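PDB 5NO8: Baccell_00875 from Bacteroides cellulosilyticus DSM 14838, which probably acts as a polysaccharide lyase that removes L-rhamnose caps linked to glucuronic acid on complex arabinogalactan proteins. Local coordinates for residues A[45-54]-A[178-188]; A[146-154]-A[159-167]. All coordinates share one frame; numbering follows the deposited sequence.

Interaction 1 (A[45-54]-A[178-188]); sequences LKGDNRSMNW and AIRMGDFTPHL
An Asx turn headed by D48 meets R180 in a buried salt bridge, where the turn-rich loop 45-54 closes over the hairpin connection 178-188. Both end nitrogens of R180 grip one oxygen: NH2 lies 3.0 Å and NH1 3.1 Å from D48 OD2. The NH1 bond comes from the syn side near the carboxylate plane, the NH2 bond from well above it, and the two planes stand 78° apart. With CG anti to the backbone N, the D48 carboxylate also reaches back to its own loop, OD1 taking R50 N at 3.0 Å and OD2 taking M52 N, so OD2 has three donors. R180 bends at chi3 (-52°), and its NE and NH2 bond the backbone oxygens F184 O and P186 O, which fixes the guanidinium's rotation; the three donors on OD2 would favour an ionised D48, and the oxygens around R180 its cation. Farther out, the R50 guanidinium lies flat over the F184 ring, centres 3.8 Å apart and planes within 8°, a cation-pi stack. A water joins D48 OD1, R50 NH1 and T185 O. On the inner side W54 is sandwiched: L188 CB sits over the six-membered ring in a CH-pi contact, 3.8 Å from its centroid, M52 CE covers the other face, and P186 O meets the edge at CZ2 (3.4 Å). The L45 and P186 side chains run past each other in opposite directions, CD1 touching CG; the peptide before P186 is cis. L45 CD2 touches L188 CD1 at 3.7 Å. R50 NE and R180 NH1 continue to N160 OD1 and N160 O of helix 155-161. M52 and W54 also touch A163 of strand 163-168, while L45 and L188 reach strand 232-242, the neighbour of strand 187-194.

Interaction 2 (A[146-154]-A[159-167]); sequences TPFNDNYPD and INSRAHTHI
R162 lays its side chain between N149 and P153 on the outer side of this contact, while D150 and F148 pack against strand 163-168 on the inner side. The inner part is tight. A163 N donates to N149 O at 3.1 Å, and T165 N donates to D150 OD2 at 2.9 Å from above the carboxylate plane. D150 CG stands anti to the backbone N (chi1 -171°), which brings the carboxylate to the strand; its OD2 also forms a salt bridge with R215. T165 CG2 packs on F148, 3.7 Å from CG. D150 OD1, Y152 OH and H164 ND1 share one water, and Y152 CE1 meets H164 CE1 edge against edge. The outer part faces solvent more, with R162 and P153 partly exposed, yet R162 is firmly held. It bends at chi2 (-66°), bringing NE to N151 OD1 at 2.7 Å in the guanidinium plane; the N151 amide stands 79° to that plane. P153 CG lies over one face, 3.8 Å from R162 NH2, and N149 ND2 over the opposite one. A second water, at the guanidinium edge, bridges N151 OD1 and R162 NH2, while N151 ND2 holds N149 OD1, steadying the acceptor. The loop 146-154 thus leads from strand 137-145 into helix 155-161 and crosses the outermost strand 163-168, with V176 of strand 175-180 against F148 and T165, and I218 of strand 217-221 against T165.

How the interactions relate
Both contacts gather on the end of the antiparallel sheet where strands 163-168 and 175-180 are neighbours. The centres of the two contacts lie about 10 Å apart, and interaction 2 is nested within the chain loop that interaction 1 closes. The I179 O to H164 N bond joins them through the sheet, and helix 155-161 also ties them together. Both are largely buried, with a partly exposed arginine edge. Interaction 1 sets a salt bridge beside an aromatic and aliphatic layer reaching strand 232-242; interaction 2 relies more on backbone, amide and water-mediated bonds, and sends its carboxylate to R215 rather than across the contact to an arginine.

Interaction 1 (A[45-54]-A[178-188])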
loop_
_atom_site.group_PDB
_atom_site.type_symbol
_atom_site.label_atom_id
_atom_site.label_comp_id
_atom_site.label_asym_id
_atom_site.label_seq_id
_atom_site.Cartn_x
_atom_site.Cartn_y
_atom_site.Cartn_z
ATOM N N LEU A 45 7.177 -12.424 22.197
ATOM C CA LEU A 45 6.071 -13.293 22.577
ATOM C C LEU A 45 6.666 -14.618 23.052
ATOM O O LEU A 45 7.416 -15.281 22.310
ATOM C CB LEU A 45 5.125 -13.493 21.412
ATOM C CG LEU A 45 4.444 -12.209 20.911
ATOM C CD1 LEU A 45 3.642 -12.495 19.668
ATOM C CD2 LEU A 45 3.539 -11.630 21.992
ATOM N N LYS A 46 6.363 -14.964 24.294
ATOM C CA LYS A 46 6.910 -16.187 24.893
ATOM C C LYS A 46 6.372 -17.392 24.139
ATOM O O LYS A 46 5.162 -17.526 23.959
ATOM C CB LYS A 46 6.527 -16.285 26.355
ATOM C CG LYS A 46 7.301 -17.357 27.104
ATOM C CD LYS A 46 6.506 -17.807 28.308
ATOM C CE LYS A 46 7.222 -18.913 29.058
ATOM N NZ LYS A 46 6.539 -19.085 30.374
ATOM N N GLY A 47 7.275 -18.246 23.671
ATOM C CA GLY A 47 6.873 -19.425 22.904
ATOM C C GLY A 47 6.939 -19.254 21.404
ATOM O O GLY A 47 6.675 -20.199 20.668
ATOM N N ASP A 48 7.277 -18.049 20.935
ATOM C CA ASP A 48 7.631 -17.852 19.547
ATOM C C ASP A 48 9.004 -18.477 19.355
ATOM O O ASP A 48 9.993 -17.937 19.863
ATOM C CB ASP A 48 7.695 -16.354 19.217
ATOM C CG ASP A 48 8.063 -16.078 17.771
ATOM O OD1 ASP A 48 8.187 -17.037 16.974
ATOM O OD2 ASP A 48 8.267 -14.880 17.440
ATOM N N ASN A 49 9.067 -19.590 18.620
ATOM C CA ASN A 49 10.361 -20.271 18.345
ATOM C C ASN A 49 11.343 -19.432 17.533
ATOM O O ASN A 49 12.551 -19.692 17.578
ATOM C CB ASN A 49 10.130 -21.596 17.586
ATOM C CG ASN A 49 9.398 -22.625 18.418
ATOM O OD1 ASN A 49 9.448 -22.603 19.646
ATOM N ND2 ASN A 49 8.730 -23.541 17.752
ATOM N N ARG A 50 10.839 -18.443 16.782
ATOM C CA ARG A 50 11.693 -17.529 16.058
ATOM C C ARG A 50 12.197 -16.353 16.901
ATOM O O ARG A 50 13.074 -15.630 16.447
ATOM C CB ARG A 50 10.982 -17.036 14.800
ATOM C CG ARG A 50 10.571 -18.165 13.855
ATOM C CD ARG A 50 9.688 -17.679 12.720
ATOM N NE ARG A 50 9.564 -18.708 11.674
ATOM C CZ ARG A 50 8.750 -19.766 11.728
ATOM N NH1 ARG A 50 7.962 -19.976 12.773
ATOM N NH2 ARG A 50 8.730 -20.640 10.711
ATOM N N SER A 51 11.629 -16.152 18.093
ATOM C CA SER A 51 12.074 -15.143 19.061
ATOM C C SER A 51 12.117 -13.726 18.458
ATOM O O SER A 51 13.034 -12.950 18.697
ATOM C CB SER A 51 13.446 -15.526 19.645
ATOM O OG SER A 51 13.348 -16.754 20.347
ATOM N N MET A 52 11.115 -13.409 17.655
ATOM C CA MET A 52 11.080 -12.116 16.985
ATOM C C MET A 52 10.933 -10.963 17.995
ATOM O O MET A 52 10.201 -11.071 18.977
ATOM C CB MET A 52 9.886 -12.113 16.031
ATOM C CG MET A 52 9.585 -10.770 15.445
ATOM S SD MET A 52 8.402 -10.992 14.144
ATOM C CE MET A 52 8.158 -9.257 13.851
ATOM N N ASN A 53 11.631 -9.874 17.719
ATOM C CA ASN A 53 11.435 -8.593 18.412
ATOM C C ASN A 53 10.479 -7.763 17.566
ATOM O O ASN A 53 10.757 -7.502 16.407
ATOM C CB ASN A 53 12.758 -7.854 18.551
ATOM C CG ASN A 53 12.652 -6.611 19.435
ATOM O OD1 ASN A 53 11.586 -6.281 19.970
ATOM N ND2 ASN A 53 13.774 -5.941 19.618
ATOM N N TRP A 54 9.345 -7.410 18.139
ATOM C CA TRP A 54 8.289 -6.720 17.395
ATOM C C TRP A 54 8.546 -5.233 17.246
ATOM O O TRP A 54 7.837 -4.561 16.465
ATOM C CB TRP A 54 6.933 -6.997 18.028
ATOM C CG TRP A 54 6.549 -8.420 17.823
ATOM C CD1 TRP A 54 6.905 -9.510 18.601
ATOM C CD2 TRP A 54 5.812 -8.949 16.726
ATOM N NE1 TRP A 54 6.396 -10.656 18.061
ATOM C CE2 TRP A 54 5.718 -10.345 16.915
ATOM C CE3 TRP A 54 5.179 -8.373 15.619
ATOM C CZ2 TRP A 54 5.037 -11.169 16.014
ATOM C CZ3 TRP A 54 4.497 -9.185 14.745
ATOM C CH2 TRP A 54 4.435 -10.576 14.942
ATOM N N ALA A 178 -0.216 -6.447 13.389
ATOM C CA ALA A 178 1.110 -6.683 12.899
ATOM C C ALA A 178 1.281 -8.144 12.528
ATOM O O ALA A 178 1.290 -9.017 13.381
ATOM C CB ALA A 178 2.119 -6.249 13.933
ATOM N N ILE A 179 1.371 -8.395 11.223
ATOM C CA ILE A 179 1.429 -9.749 10.682
ATOM C C ILE A 179 2.861 -10.070 10.301
ATOM O O ILE A 179 3.462 -9.387 9.488
ATOM C CB ILE A 179 0.495 -9.886 9.465
ATOM C CG1 ILE A 179 -0.962 -9.599 9.849
ATOM C CG2 ILE A 179 0.626 -11.257 8.827
ATOM C CD1 ILE A 179 -1.563 -10.517 10.883
ATOM N N ARG A 180 3.436 -11.085 10.926
ATOM C CA ARG A 180 4.772 -11.529 10.563
ATOM C C ARG A 180 4.815 -11.789 9.067
ATOM O O ARG A 180 3.890 -12.386 8.510
ATOM C CB ARG A 180 5.156 -12.798 11.330
ATOM C CG ARG A 180 6.638 -13.152 11.251
ATOM C CD ARG A 180 6.829 -14.583 11.731
ATOM N NE ARG A 180 6.225 -14.809 13.044
ATOM C CZ ARG A 180 6.849 -14.811 14.222
ATOM N NH1 ARG A 180 8.156 -14.636 14.327
ATOM N NH2 ARG A 180 6.139 -15.003 15.317
ATOM N N MET A 181 5.859 -11.314 8.410
ATOM C CA MET A 181 5.845 -11.238 6.941
ATOM C C MET A 181 5.750 -12.616 6.265
ATOM O O MET A 181 5.108 -12.758 5.211
ATOM C CB MET A 181 7.010 -10.413 6.402
ATOM C CG MET A 181 7.010 -8.956 6.871
ATOM S SD MET A 181 8.287 -8.010 6.067
ATOM C CE MET A 181 8.081 -6.394 6.823
ATOM N N GLY A 182 6.316 -13.636 6.900
ATOM C CA GLY A 182 6.171 -15.021 6.416
ATOM C C GLY A 182 4.858 -15.686 6.749
ATOM O O GLY A 182 4.673 -16.850 6.440
ATOM N N ASP A 183 3.970 -14.974 7.436
ATOM C CA ASP A 183 2.679 -15.471 7.883
ATOM C C ASP A 183 2.720 -16.492 9.010
ATOM O O ASP A 183 1.680 -17.021 9.372
ATOM C CB ASP A 183 1.819 -16.003 6.718
ATOM C CG ASP A 183 0.334 -16.065 7.067
ATOM O OD1 ASP A 183 -0.201 -15.050 7.550
ATOM O OD2 ASP A 183 -0.287 -17.124 6.876
ATOM N N PHE A 184 3.886 -16.739 9.609
ATOM C CA PHE A 184 3.972 -17.724 10.686
ATOM C C PHE A 184 3.462 -17.078 11.977
ATOM O O PHE A 184 3.857 -15.967 12.302
ATOM C CB PHE A 184 5.408 -18.193 10.915
ATOM C CG PHE A 184 6.104 -18.665 9.673
ATOM C CD1 PHE A 184 5.715 -19.846 9.057
ATOM C CD2 PHE A 184 7.154 -17.925 9.119
ATOM C CE1 PHE A 184 6.359 -20.288 7.902
ATOM C CE2 PHE A 184 7.797 -18.362 7.970
ATOM C CZ PHE A 184 7.401 -19.543 7.362
ATOM N N THR A 185 2.610 -17.797 12.687
ATOM C CA THR A 185 2.101 -17.383 13.988
ATOM C C THR A 185 3.213 -17.549 15.033
ATOM O O THR A 185 4.167 -18.292 14.793
ATOM C CB THR A 185 0.895 -18.235 14.396
ATOM O OG1 THR A 185 1.265 -19.618 14.417
ATOM C CG2 THR A 185 -0.262 -18.061 13.406
ATOM N N PRO A 186 3.148 -16.838 16.162
ATOM C CA PRO A 186 2.135 -15.825 16.458
ATOM C C PRO A 186 2.353 -14.489 15.751
ATOM O O PRO A 186 3.466 -14.130 15.369
ATOM C CB PRO A 186 2.306 -15.611 17.956
ATOM C CG PRO A 186 3.765 -15.822 18.170
ATOM C CD PRO A 186 4.137 -16.945 17.247
ATOM N N HIS A 187 1.247 -13.771 15.617
ATOM C CA HIS A 187 1.245 -12.389 15.199
ATOM C C HIS A 187 0.929 -11.506 16.408
ATOM O O HIS A 187 0.681 -12.003 17.501
ATOM C CB HIS A 187 0.205 -12.235 14.123
ATOM C CG HIS A 187 0.423 -13.154 12.969
ATOM N ND1 HIS A 187 1.501 -13.038 12.128
ATOM C CD2 HIS A 187 -0.300 -14.213 12.518
ATOM C CE1 HIS A 187 1.433 -13.982 11.199
ATOM N NE2 HIS A 187 0.356 -14.716 11.421
ATOM N N LEU A 188 0.944 -10.196 16.197
ATOM C CA LEU A 188 0.714 -9.255 17.268
ATOM C C LEU A 188 -0.398 -8.276 16.912
ATOM O O LEU A 188 -0.496 -7.835 15.780
ATOM C CB LEU A 188 1.992 -8.480 17.524
ATOM C CG LEU A 188 2.137 -7.742 18.853
ATOM C CD1 LEU A 188 2.460 -8.722 19.953
ATOM C CD2 LEU A 188 3.240 -6.702 18.782
HETATM O O HOH W 1 6.991 -18.308 14.900
#

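Interaction 2 (A[146-154]-A[159-167])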
loop_
_atom_site.group_PDB
_atom_site.type_symbol
_atom_site.label_atom_id
_atom_site.label_comp_id
_atom_site.label_asym_id
_atom_site.label_seq_id
_atom_site.Cartn_x
_atom_site.Cartn_y
_atom_site.Cartn_z
ATOM N N THR A 146 5.491 4.104 18.442
ATOM C CA THR A 146 5.198 2.670 18.442
ATOM C C THR A 146 6.045 2.087 17.311
ATOM O O THR A 146 5.542 1.850 16.197
ATOM C CB THR A 146 3.696 2.365 18.261
ATOM O OG1 THR A 146 3.247 2.926 17.024
ATOM C CG2 THR A 146 2.869 2.894 19.430
ATOM N N PRO A 147 7.349 1.901 17.564
ATOM C CA PRO A 147 8.293 1.581 16.482
ATOM C C PRO A 147 8.236 0.114 16.083
ATOM O O PRO A 147 9.192 -0.617 16.272
ATOM C CB PRO A 147 9.644 1.989 17.061
ATOM C CG PRO A 147 9.471 1.810 18.530
ATOM C CD PRO A 147 8.048 2.183 18.825
ATOM N N PHE A 148 7.107 -0.283 15.504
ATOM C CA PHE A 148 6.912 -1.659 14.996
ATOM C C PHE A 148 8.014 -1.978 13.984
ATOM O O PHE A 148 8.430 -1.106 13.190
ATOM C CB PHE A 148 5.538 -1.840 14.342
ATOM C CG PHE A 148 4.384 -1.798 15.296
ATOM C CD1 PHE A 148 4.002 -2.932 16.000
ATOM C CD2 PHE A 148 3.649 -0.625 15.460
ATOM C CE1 PHE A 148 2.921 -2.903 16.882
ATOM C CE2 PHE A 148 2.586 -0.582 16.347
ATOM C CZ PHE A 148 2.225 -1.714 17.056
ATOM N N ASN A 149 8.464 -3.239 14.001
ATOM C CA ASN A 149 9.647 -3.683 13.246
ATOM C C ASN A 149 9.274 -4.018 11.802
ATOM O O ASN A 149 9.255 -5.185 11.403
ATOM C CB ASN A 149 10.283 -4.879 13.992
ATOM C CG ASN A 149 11.748 -5.082 13.672
ATOM O OD1 ASN A 149 12.385 -4.264 13.030
ATOM N ND2 ASN A 149 12.296 -6.210 14.150
ATOM N N ASP A 150 8.907 -2.978 11.058
ATOM C CA ASP A 150 8.385 -3.083 9.700
ATOM C C ASP A 150 9.457 -2.509 8.788
ATOM O O ASP A 150 9.566 -1.287 8.564
ATOM C CB ASP A 150 7.057 -2.325 9.560
ATOM C CG ASP A 150 6.352 -2.588 8.227
ATOM O OD1 ASP A 150 7.029 -2.914 7.204
ATOM O OD2 ASP A 150 5.092 -2.486 8.198
ATOM N N ASN A 151 10.307 -3.400 8.297
ATOM C CA ASN A 151 11.400 -3.017 7.423
ATOM C C ASN A 151 11.907 -4.266 6.682
ATOM O O ASN A 151 11.475 -5.373 6.983
ATOM C CB ASN A 151 12.507 -2.301 8.215
ATOM C CG ASN A 151 12.882 -3.041 9.474
ATOM O OD1 ASN A 151 13.514 -4.087 9.389
ATOM N ND2 ASN A 151 12.468 -2.511 10.654
ATOM N N TYR A 152 12.775 -4.043 5.703
ATOM C CA TYR A 152 13.119 -5.023 4.690
ATOM C C TYR A 152 14.631 -5.226 4.604
ATOM O O TYR A 152 15.238 -4.853 3.606
ATOM C CB TYR A 152 12.615 -4.545 3.325
ATOM C CG TYR A 152 11.117 -4.310 3.186
ATOM C CD1 TYR A 152 10.184 -5.196 3.736
ATOM C CD2 TYR A 152 10.642 -3.246 2.409
ATOM C CE1 TYR A 152 8.804 -4.992 3.571
ATOM C CE2 TYR A 152 9.278 -3.043 2.225
ATOM C CZ TYR A 152 8.362 -3.892 2.809
ATOM O OH TYR A 152 6.983 -3.673 2.617
ATOM N N PRO A 153 15.246 -5.810 5.638
ATOM C CA PRO A 153 16.709 -6.044 5.570
ATOM C C PRO A 153 17.074 -7.093 4.504
ATOM O O PRO A 153 18.001 -6.879 3.746
ATOM C CB PRO A 153 17.053 -6.538 6.980
ATOM C CG PRO A 153 15.771 -7.110 7.501
ATOM C CD PRO A 153 14.676 -6.283 6.911
ATOM N N ASP A 154 16.328 -8.190 4.443
ATOM C CA ASP A 154 16.488 -9.250 3.427
ATOM C C ASP A 154 15.308 -10.211 3.560
ATOM O O ASP A 154 14.621 -10.188 4.588
ATOM C CB ASP A 154 17.826 -9.997 3.567
ATOM C CG ASP A 154 18.025 -10.630 4.935
ATOM O OD1 ASP A 154 17.321 -11.593 5.301
ATOM O OD2 ASP A 154 18.951 -10.199 5.642
ATOM N N ILE A 159 10.777 -12.675 6.438
ATOM C CA ILE A 159 9.852 -13.779 6.562
ATOM C C ILE A 159 9.710 -14.273 8.004
ATOM O O ILE A 159 8.606 -14.580 8.464
ATOM C CB ILE A 159 10.295 -14.893 5.565
ATOM C CG1 ILE A 159 9.910 -14.477 4.134
ATOM C CG2 ILE A 159 9.788 -16.268 5.931
ATOM C CD1 ILE A 159 8.439 -14.460 3.821
ATOM N N ASN A 160 10.827 -14.332 8.725
ATOM C CA ASN A 160 10.827 -14.910 10.059
ATOM C C ASN A 160 10.708 -13.904 11.195
ATOM O O ASN A 160 10.275 -14.281 12.277
ATOM C CB ASN A 160 12.103 -15.739 10.228
ATOM C CG ASN A 160 12.085 -16.968 9.341
ATOM O OD1 ASN A 160 11.289 -17.887 9.550
ATOM N ND2 ASN A 160 12.938 -16.979 8.339
ATOM N N SER A 161 11.130 -12.670 10.945
ATOM C CA SER A 161 11.464 -11.728 12.031
ATOM C C SER A 161 11.069 -10.265 11.834
ATOM O O SER A 161 11.564 -9.414 12.575
ATOM C CB SER A 161 12.989 -11.760 12.249
ATOM O OG SER A 161 13.418 -13.100 12.431
ATOM N N ARG A 162 10.227 -9.974 10.845
ATOM C CA ARG A 162 9.693 -8.618 10.629
ATOM C C ARG A 162 8.197 -8.713 10.428
ATOM O O ARG A 162 7.659 -9.794 10.197
ATOM C CB ARG A 162 10.349 -7.916 9.442
ATOM C CG ARG A 162 11.862 -7.734 9.543
ATOM C CD ARG A 162 12.216 -6.773 10.675
ATOM N NE ARG A 162 13.637 -6.479 10.729
ATOM C CZ ARG A 162 14.557 -7.269 11.295
ATOM N NH1 ARG A 162 14.218 -8.413 11.865
ATOM N NH2 ARG A 162 15.834 -6.911 11.270
ATOM N N ALA A 163 7.522 -7.578 10.526
ATOM C CA ALA A 163 6.050 -7.578 10.469
ATOM C C ALA A 163 5.511 -6.518 9.518
ATOM O O ALA A 163 5.981 -5.385 9.520
ATOM C CB ALA A 163 5.482 -7.362 11.854
ATOM N N HIS A 164 4.505 -6.909 8.738
ATOM C CA HIS A 164 3.663 -5.949 8.013
ATOM C C HIS A 164 2.705 -5.331 9.036
ATOM O O HIS A 164 1.877 -6.031 9.633
ATOM C CB HIS A 164 2.887 -6.656 6.918
ATOM C CG HIS A 164 3.757 -7.235 5.849
ATOM N ND1 HIS A 164 4.723 -6.496 5.206
ATOM C CD2 HIS A 164 3.778 -8.467 5.284
ATOM C CE1 HIS A 164 5.301 -7.252 4.285
ATOM N NE2 HIS A 164 4.757 -8.454 4.323
ATOM N N THR A 165 2.830 -4.026 9.239
ATOM C CA THR A 165 2.100 -3.348 10.295
ATOM C C THR A 165 0.865 -2.655 9.716
ATOM O O THR A 165 0.985 -1.680 9.003
ATOM C CB THR A 165 3.074 -2.385 10.986
ATOM O OG1 THR A 165 4.214 -3.156 11.429
ATOM C CG2 THR A 165 2.459 -1.775 12.165
ATOM N N HIS A 166 -0.304 -3.186 10.010
ATOM C CA HIS A 166 -1.559 -2.690 9.439
ATOM C C HIS A 166 -2.166 -1.757 10.461
ATOM O O HIS A 166 -2.728 -2.206 11.467
ATOM C CB HIS A 166 -2.451 -3.861 9.118
ATOM C CG HIS A 166 -1.845 -4.760 8.086
ATOM N ND1 HIS A 166 -1.520 -4.309 6.824
ATOM C CD2 HIS A 166 -1.412 -6.050 8.157
ATOM C CE1 HIS A 166 -0.936 -5.294 6.153
ATOM N NE2 HIS A 166 -0.878 -6.365 6.928
ATOM N N ILE A 167 -2.054 -0.466 10.172
ATOM C CA ILE A 167 -2.480 0.584 11.099
ATOM C C ILE A 167 -3.871 1.050 10.695
ATOM O O ILE A 167 -4.087 1.335 9.522
ATOM C CB ILE A 167 -1.528 1.779 11.044
ATOM C CG1 ILE A 167 -0.089 1.324 11.310
ATOM C CG2 ILE A 167 -1.948 2.846 12.061
ATOM C CD1 ILE A 167 0.921 2.374 10.922
HETATM O O HOH W 2 5.713 -3.902 4.988
HETATM O O HOH W 3 16.344 -4.279 10.062
#